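Local coordinates for protein Myo-inositol 2-dehydrogenase (Thermotoga maritima, PDB 3EZY) that catalyses the NAD(+)-dependent oxidation of myo-inositol to scyllo-inosose, probably as a step in myo-inositol degradation, at residues A207-F219 / A223-Y235. Sequence-based numbering, arbitrary orientation.
Sequences AGDVDTAVVVLRF and ALGVIDNSRRAVY
A223 and F219 close the turn end of an antiparallel beta hairpin that lies inside the mixed sheet of the Gfo/Idh/MocA C-terminal domain, between strands 189-197 and 145-153. F219 N donates to A223 O over 3.0 Å, and the same carbonyl oxygen lies in the plane of the F219 ring, 3.5 Å from CD2. With CG beside its own backbone N (chi1 -64°), the F219 ring brings CE2 to 3.9 Å from G225 N and packs on M185 of helix 174-185. Replacing F219 by alanine would remove the ring, which is likely to open a gap beside A223 and G225 and cost M185 that contact. L224 runs alongside R218, its CD2 over the guanidinium rim, 4.1 Å from R218 NH2; R218 NE forms a salt bridge with D195 of the second subunit. V226 CG1 meets V214 CG1 at 3.9 Å on the face where V226 also packs against its counterpart in that subunit. On the other face, I227 CD1 touches L217 CD1 at 4.0 Å, while V215 N to I227 O and I227 N to V215 O each span 2.8 Å. D228 CB sits against V214 CG2, but its carboxylate leads away to T151 and R153 of its own chain and to R149 of the second subunit. N229 exchanges backbone bonds with A213 and sends its amide to T174 and D177. S230 OG accepts from R232 N (N-H...O 168°), an ST turn. R231 N donates to D211 O with a C=O...N angle of 164°; the R231 guanidinium reaches D209 OD2 through two in-plane waters and D172 through a salt bridge. Thus A213, V215, L217 and I227, with N229 the polar exception, face helices 169-172 and 174-185, whereas the other face sets R218 and D228 among valines and carries salt bridges to the second subunit.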
loop_
_atom_site.group_PDB
_atom_site.type_symbol
_atom_site.label_atom_id
_atom_site.label_comp_id
_atom_site.label_asym_id
_atom_site.label_seq_id
_atom_site.Cartn_x
_atom_site.Cartn_y
_atom_site.Cartn_z
ATOM N N ALA A 207 38.695 -10.587 8.197
ATOM C CA ALA A 207 38.437 -11.614 9.187
ATOM C C ALA A 207 37.993 -12.941 8.586
ATOM O O ALA A 207 37.653 -13.862 9.330
ATOM C CB ALA A 207 37.417 -11.115 10.212
ATOM N N GLY A 208 37.984 -13.053 7.253
ATOM C CA GLY A 208 37.580 -14.299 6.570
ATOM C C GLY A 208 36.078 -14.539 6.352
ATOM O O GLY A 208 35.663 -15.628 5.963
ATOM N N ASP A 209 35.250 -13.529 6.601
ATOM C CA ASP A 209 33.787 -13.698 6.538
ATOM C C ASP A 209 33.259 -12.879 5.346
ATOM O O ASP A 209 34.032 -12.203 4.672
ATOM C CB ASP A 209 33.194 -13.196 7.862
ATOM C CG ASP A 209 31.725 -13.596 8.077
ATOM O OD1 ASP A 209 31.131 -14.413 7.301
ATOM O OD2 ASP A 209 31.161 -13.057 9.065
ATOM N N VAL A 210 31.940 -12.904 5.108
ATOM C CA VAL A 210 31.343 -12.076 4.080
ATOM C C VAL A 210 30.265 -11.269 4.785
ATOM O O VAL A 210 29.875 -11.627 5.897
ATOM C CB VAL A 210 30.752 -12.928 2.914
ATOM C CG1 VAL A 210 31.875 -13.652 2.149
ATOM C CG2 VAL A 210 29.731 -13.943 3.451
ATOM N N ASP A 211 29.799 -10.192 4.173
ATOM C CA ASP A 211 28.745 -9.373 4.803
ATOM C C ASP A 211 27.421 -9.336 4.024
ATOM O O ASP A 211 26.460 -8.686 4.463
ATOM C CB ASP A 211 29.234 -7.937 5.061
ATOM C CG ASP A 211 29.783 -7.268 3.829
ATOM O OD1 ASP A 211 29.229 -7.456 2.728
ATOM O OD2 ASP A 211 30.775 -6.507 3.967
ATOM N N THR A 212 27.415 -9.974 2.860
ATOM C CA THR A 212 26.266 -9.990 1.925
ATOM C C THR A 212 26.259 -11.403 1.353
ATOM O O THR A 212 27.308 -11.887 0.959
ATOM C CB THR A 212 26.521 -9.018 0.746
ATOM O OG1 THR A 212 26.868 -7.727 1.262
ATOM C CG2 THR A 212 25.281 -8.887 -0.157
ATOM N N ALA A 213 25.126 -12.099 1.348
ATOM C CA ALA A 213 25.134 -13.458 0.820
ATOM C C ALA A 213 23.776 -13.845 0.260
ATOM O O ALA A 213 22.742 -13.252 0.610
ATOM C CB ALA A 213 25.541 -14.423 1.881
ATOM N N VAL A 214 23.810 -14.838 -0.617
ATOM C CA VAL A 214 22.637 -15.434 -1.217
ATOM C C VAL A 214 22.786 -16.954 -1.036
ATOM O O VAL A 214 23.904 -17.478 -1.170
ATOM C CB VAL A 214 22.562 -15.077 -2.724
ATOM C CG1 VAL A 214 21.523 -15.963 -3.421
ATOM C CG2 VAL A 214 22.235 -13.625 -2.928
ATOM N N VAL A 215 21.688 -17.651 -0.710
ATOM C CA VAL A 215 21.707 -19.092 -0.530
ATOM C C VAL A 215 20.493 -19.716 -1.231
ATOM O O VAL A 215 19.352 -19.305 -1.005
ATOM C CB VAL A 215 21.648 -19.490 0.968
ATOM C CG1 VAL A 215 21.481 -20.999 1.107
ATOM C CG2 VAL A 215 22.890 -19.034 1.720
ATOM N N VAL A 216 20.731 -20.668 -2.111
ATOM C CA VAL A 216 19.665 -21.365 -2.795
ATOM C C VAL A 216 19.438 -22.691 -2.106
ATOM O O VAL A 216 20.394 -23.394 -1.778
ATOM C CB VAL A 216 20.046 -21.688 -4.263
ATOM C CG1 VAL A 216 18.908 -22.494 -4.951
ATOM C CG2 VAL A 216 20.354 -20.423 -5.011
ATOM N N LEU A 217 18.168 -23.042 -1.912
ATOM C CA LEU A 217 17.765 -24.267 -1.240
ATOM C C LEU A 217 16.964 -25.104 -2.231
ATOM O O LEU A 217 16.098 -24.581 -2.914
ATOM C CB LEU A 217 16.843 -23.964 -0.057
ATOM C CG LEU A 217 17.279 -22.851 0.900
ATOM C CD1 LEU A 217 16.144 -22.597 1.932
ATOM C CD2 LEU A 217 18.577 -23.247 1.609
ATOM N N ARG A 218 17.269 -26.397 -2.309
ATOM C CA ARG A 218 16.403 -27.350 -2.971
ATOM C C ARG A 218 15.777 -28.262 -1.909
ATOM O O ARG A 218 16.481 -29.010 -1.159
ATOM C CB ARG A 218 17.167 -28.172 -4.010
ATOM C CG ARG A 218 16.406 -29.412 -4.427
ATOM C CD ARG A 218 17.122 -30.184 -5.529
ATOM N NE ARG A 218 17.066 -29.480 -6.800
ATOM C CZ ARG A 218 16.069 -29.591 -7.675
ATOM N NH1 ARG A 218 15.031 -30.386 -7.418
ATOM N NH2 ARG A 218 16.108 -28.899 -8.801
ATOM N N PHE A 219 14.460 -28.214 -1.843
ATOM C CA PHE A 219 13.718 -29.038 -0.898
ATOM C C PHE A 219 13.390 -30.420 -1.461
ATOM O O PHE A 219 13.375 -30.649 -2.677
ATOM C CB PHE A 219 12.415 -28.357 -0.530
ATOM C CG PHE A 219 12.591 -27.055 0.197
ATOM C CD1 PHE A 219 12.620 -27.029 1.598
ATOM C CD2 PHE A 219 12.732 -25.853 -0.527
ATOM C CE1 PHE A 219 12.740 -25.824 2.284
ATOM C CE2 PHE A 219 12.870 -24.648 0.131
ATOM C CZ PHE A 219 12.885 -24.615 1.537
ATOM N N ALA A 223 10.564 -28.164 -4.652
ATOM C CA ALA A 223 10.392 -26.718 -4.400
ATOM C C ALA A 223 11.791 -26.109 -4.252
ATOM O O ALA A 223 12.749 -26.801 -3.855
ATOM C CB ALA A 223 9.577 -26.516 -3.128
ATOM N N LEU A 224 11.936 -24.849 -4.625
ATOM C CA LEU A 224 13.196 -24.122 -4.480
ATOM C C LEU A 224 13.050 -22.916 -3.554
ATOM O O LEU A 224 11.999 -22.329 -3.448
ATOM C CB LEU A 224 13.677 -23.629 -5.855
ATOM C CG LEU A 224 13.854 -24.767 -6.843
ATOM C CD1 LEU A 224 13.884 -24.241 -8.270
ATOM C CD2 LEU A 224 15.097 -25.624 -6.501
ATOM N N GLY A 225 14.133 -22.504 -2.927
ATOM C CA GLY A 225 14.077 -21.278 -2.155
ATOM C C GLY A 225 15.353 -20.494 -2.291
ATOM O O GLY A 225 16.398 -21.040 -2.686
ATOM N N VAL A 226 15.265 -19.199 -1.985
ATOM C CA VAL A 226 16.409 -18.301 -2.081
ATOM C C VAL A 226 16.387 -17.411 -0.856
ATOM O O VAL A 226 15.382 -16.744 -0.547
ATOM C CB VAL A 226 16.354 -17.342 -3.302
ATOM C CG1 VAL A 226 17.641 -16.452 -3.295
ATOM C CG2 VAL A 226 16.247 -18.081 -4.640
ATOM N N ILE A 227 17.462 -17.442 -0.103
ATOM C CA ILE A 227 17.561 -16.557 1.039
ATOM C C ILE A 227 18.596 -15.542 0.626
ATOM O O ILE A 227 19.601 -15.966 0.041
ATOM C CB ILE A 227 18.134 -17.296 2.245
ATOM C CG1 ILE A 227 17.201 -18.386 2.704
ATOM C CG2 ILE A 227 18.455 -16.274 3.385
ATOM C CD1 ILE A 227 17.814 -19.383 3.736
ATOM N N ASP A 228 18.386 -14.247 0.925
ATOM C CA ASP A 228 19.493 -13.281 0.842
ATOM C C ASP A 228 19.679 -12.499 2.142
ATOM O O ASP A 228 18.674 -12.163 2.814
ATOM C CB ASP A 228 19.378 -12.350 -0.398
ATOM C CG ASP A 228 18.294 -11.321 -0.263
ATOM O OD1 ASP A 228 18.620 -10.134 0.015
ATOM O OD2 ASP A 228 17.115 -11.711 -0.430
ATOM N N ASN A 229 20.938 -12.197 2.507
ATOM C CA ASN A 229 21.277 -11.567 3.800
ATOM C C ASN A 229 22.176 -10.349 3.589
ATOM O O ASN A 229 23.027 -10.367 2.704
ATOM C CB ASN A 229 22.135 -12.506 4.662
ATOM C CG ASN A 229 21.368 -13.694 5.206
ATOM O OD1 ASN A 229 21.800 -14.849 5.072
ATOM N ND2 ASN A 229 20.210 -13.429 5.788
ATOM N N SER A 230 22.022 -9.310 4.407
ATOM C CA SER A 230 22.988 -8.238 4.400
ATOM C C SER A 230 23.206 -7.861 5.826
ATOM O O SER A 230 22.237 -7.745 6.603
ATOM C CB SER A 230 22.506 -6.984 3.629
ATOM O OG SER A 230 23.541 -5.969 3.700
ATOM N N ARG A 231 24.452 -7.555 6.171
ATOM C CA ARG A 231 24.720 -7.107 7.527
ATOM C C ARG A 231 24.416 -5.608 7.759
ATOM O O ARG A 231 24.570 -5.122 8.883
ATOM C CB ARG A 231 26.200 -7.358 7.902
ATOM C CG ARG A 231 26.572 -8.804 8.153
ATOM C CD ARG A 231 26.384 -9.139 9.564
ATOM N NE ARG A 231 26.941 -10.437 9.920
ATOM C CZ ARG A 231 26.442 -11.158 10.909
ATOM N NH1 ARG A 231 25.389 -10.676 11.590
ATOM N NH2 ARG A 231 26.972 -12.326 11.223
ATOM N N ARG A 232 24.088 -4.858 6.713
ATOM C CA ARG A 232 23.786 -3.449 6.905
ATOM C C ARG A 232 22.722 -2.906 5.945
ATOM O O ARG A 232 23.028 -2.578 4.800
ATOM C CB ARG A 232 25.041 -2.573 6.786
ATOM C CG ARG A 232 24.787 -1.190 7.385
ATOM C CD ARG A 232 25.452 -0.085 6.648
ATOM N NE ARG A 232 26.857 -0.018 7.009
ATOM C CZ ARG A 232 27.820 0.455 6.207
ATOM N NH1 ARG A 232 27.518 0.902 4.986
ATOM N NH2 ARG A 232 29.089 0.476 6.625
ATOM N N ALA A 233 21.478 -2.835 6.387
ATOM C CA ALA A 233 20.463 -2.093 5.620
ATOM C C ALA A 233 20.216 -0.769 6.353
ATOM O O ALA A 233 19.807 -0.760 7.510
ATOM C CB ALA A 233 19.173 -2.895 5.485
ATOM N N VAL A 234 20.467 0.354 5.685
ATOM C CA VAL A 234 20.446 1.628 6.403
ATOM C C VAL A 234 19.037 2.044 6.801
ATOM O O VAL A 234 18.860 2.869 7.686
ATOM C CB VAL A 234 21.138 2.754 5.615
ATOM C CG1 VAL A 234 22.601 2.386 5.346
ATOM C CG2 VAL A 234 20.376 3.039 4.331
ATOM N N TYR A 235 18.028 1.425 6.189
ATOM C CA TYR A 235 16.653 1.764 6.507
ATOM C C TYR A 235 16.080 0.992 7.680
ATOM O O TYR A 235 14.909 1.204 8.029
ATOM C CB TYR A 235 15.730 1.644 5.270
ATOM C CG TYR A 235 15.849 0.317 4.520
ATOM C CD1 TYR A 235 14.984 -0.727 4.793
ATOM C CD2 TYR A 235 16.823 0.125 3.534
ATOM C CE1 TYR A 235 15.062 -1.959 4.100
ATOM C CE2 TYR A 235 16.938 -1.103 2.859
ATOM C CZ TYR A 235 16.043 -2.134 3.142
ATOM O OH TYR A 235 16.158 -3.342 2.454
HETATM O O HOH W 1 29.248 -13.648 10.957
HETATM O O HOH W 2 29.383 -11.144 8.518
HETATM O O HOH W 3 25.042 -5.750 1.794
#